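Local coordinates for UspA1 (Moraxella catarrhalis, PDB 3NTN), which probably acts as a trimeric autotransporter adhesin on the bacterial outer membrane, binding host fibronectin and the receptor CEACAM1, at residues 48-53 against 62-67. Sequence-based numbering, arbitrary orientation.
Sequences QATGKG and KANADN
Ala63 N donates to Gln48 O at 3.0 Å, the first of three backbone hydrogen bonds that join 62-67 to 48-53, one coil apart. Gly51 N reaches a lone pair of Ala63 O in the carbonyl plane, and Asn67 N meets Lys52 O at 2.7 Å, nearly head-on to the carbonyl (C=O...N 169°). CA-H...O contacts accompany them, the straightest from Gly51 CA to Ala65 O.

Side-chain amides and one carboxylate supply the remaining direct bonds. With CG beside its own backbone N (chi1 -68°), Asn64 brings its amide end close to the neighbouring coil and uses both of its polar atoms: OD1 takes Thr50 N at 3.0 Å from above the carbonyl plane, while ND2 donates a hydrogen bond to Gln48 OE1 at 3.1 Å, with the acceptor almost in the Asn64 amide plane. The two amide planes lie 17° apart, so the groups are nearly parallel in orientation where ND2 meets OE1. Asp66 OD2 receives Lys52 N at 3.2 Å from above the carboxylate plane; the ammonium of Lys52 adds only a long salt bridge, NZ to OD2 3.9 Å. A water spans Gly53 O and Asn67 OD1, and Asn67 also bonds Asn81 of the next coil and Asn73 of a second subunit.

Apolar contact is slight: Ala49 CB lies 4.1 Å from Ala63 CB, and the Lys62 methylene chain runs alongside Gln48.

The parallel, in-step pairing is that of successive coils in the left-handed parallel beta-roll of YadA-like adhesin heads.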
loop_
_atom_site.group_PDB
_atom_site.type_symbol
_atom_site.label_atom_id
_atom_site.label_comp_id
_atom_site.label_asym_id
_atom_site.label_seq_id
_atom_site.Cartn_x
_atom_site.Cartn_y
_atom_site.Cartn_z
ATOM N N GLN B 48 21.024 18.635 4.807
ATOM C CA GLN B 48 22.276 17.952 4.494
ATOM C C GLN B 48 22.047 16.892 3.430
ATOM O O GLN B 48 20.929 16.380 3.272
ATOM C CB GLN B 48 22.878 17.308 5.729
ATOM C CG GLN B 48 23.192 18.301 6.828
ATOM C CD GLN B 48 23.608 17.602 8.084
ATOM O OE1 GLN B 48 23.968 16.408 8.065
ATOM N NE2 GLN B 48 23.567 18.329 9.204
ATOM N N ALA B 49 23.091 16.644 2.655
ATOM C CA ALA B 49 23.107 15.547 1.750
ATOM C C ALA B 49 24.535 14.992 1.661
ATOM O O ALA B 49 25.321 15.332 0.786
ATOM C CB ALA B 49 22.528 15.942 0.382
ATOM N N THR B 50 24.867 14.139 2.613
ATOM C CA THR B 50 26.161 13.485 2.614
ATOM C C THR B 50 26.254 12.243 1.705
ATOM O O THR B 50 27.355 11.778 1.434
ATOM C CB THR B 50 26.611 13.127 4.017
ATOM O OG1 THR B 50 25.754 12.089 4.523
ATOM C CG2 THR B 50 26.581 14.396 4.979
ATOM N N GLY B 51 25.152 11.701 1.207
ATOM C CA GLY B 51 25.309 10.513 0.399
ATOM C C GLY B 51 25.635 10.717 -1.068
ATOM O O GLY B 51 25.208 11.736 -1.679
ATOM N N LYS B 52 26.342 9.743 -1.665
ATOM C CA LYS B 52 26.461 9.763 -3.144
ATOM C C LYS B 52 25.074 9.749 -3.841
ATOM O O LYS B 52 24.252 8.908 -3.521
ATOM C CB LYS B 52 27.406 8.689 -3.722
ATOM C CG LYS B 52 28.592 8.369 -2.848
ATOM C CD LYS B 52 29.730 7.745 -3.646
ATOM C CE LYS B 52 30.685 6.926 -2.784
ATOM N NZ LYS B 52 30.596 7.207 -1.309
ATOM N N GLY B 53 24.823 10.730 -4.724
ATOM C CA GLY B 53 23.663 10.759 -5.589
ATOM C C GLY B 53 22.376 11.048 -4.827
ATOM O O GLY B 53 21.265 10.753 -5.311
ATOM N N LYS B 62 18.074 15.125 6.113
ATOM C CA LYS B 62 19.389 14.567 5.970
ATOM C C LYS B 62 19.294 13.452 4.961
ATOM O O LYS B 62 18.701 12.417 5.222
ATOM C CB LYS B 62 19.887 13.988 7.296
ATOM C CG LYS B 62 20.171 15.040 8.374
ATOM C CD LYS B 62 20.803 14.365 9.643
ATOM C CE LYS B 62 21.259 15.387 10.666
ATOM N NZ LYS B 62 20.181 16.410 10.868
ATOM N N ALA B 63 19.907 13.658 3.802
ATOM C CA ALA B 63 19.864 12.675 2.761
ATOM C C ALA B 63 21.275 12.132 2.784
ATOM O O ALA B 63 22.070 12.399 1.853
ATOM C CB ALA B 63 19.561 13.356 1.489
ATOM N N ASN B 64 21.561 11.364 3.861
ATOM C CA ASN B 64 22.917 11.017 4.293
ATOM C C ASN B 64 23.294 9.554 4.145
ATOM O O ASN B 64 23.879 8.965 5.032
ATOM C CB ASN B 64 23.192 11.488 5.735
ATOM C CG ASN B 64 23.240 13.019 5.867
ATOM O OD1 ASN B 64 23.022 13.750 4.895
ATOM N ND2 ASN B 64 23.500 13.508 7.096
ATOM N N ALA B 65 22.951 8.961 3.005
ATOM C CA ALA B 65 23.499 7.635 2.617
ATOM C C ALA B 65 23.318 7.557 1.128
ATOM O O ALA B 65 22.547 8.388 0.499
ATOM C CB ALA B 65 22.762 6.531 3.283
ATOM N N ASP B 66 23.979 6.585 0.515
ATOM C CA ASP B 66 23.990 6.589 -0.916
ATOM C C ASP B 66 22.554 6.537 -1.462
ATOM O O ASP B 66 21.727 5.803 -0.955
ATOM C CB ASP B 66 24.885 5.489 -1.469
ATOM C CG ASP B 66 26.364 5.680 -1.076
ATOM O OD1 ASP B 66 27.120 4.699 -1.258
ATOM O OD2 ASP B 66 26.762 6.797 -0.608
ATOM N N ASN B 67 22.280 7.373 -2.472
ATOM C CA ASN B 67 20.975 7.402 -3.198
ATOM C C ASN B 67 19.748 7.756 -2.344
ATOM O O ASN B 67 18.619 7.638 -2.795
ATOM C CB ASN B 67 20.721 6.125 -4.023
ATOM C CG ASN B 67 21.968 5.646 -4.747
ATOM O OD1 ASN B 67 22.657 6.426 -5.441
ATOM N ND2 ASN B 67 22.278 4.358 -4.593
HETATM O O HOH W 1 21.416 8.563 -6.954
#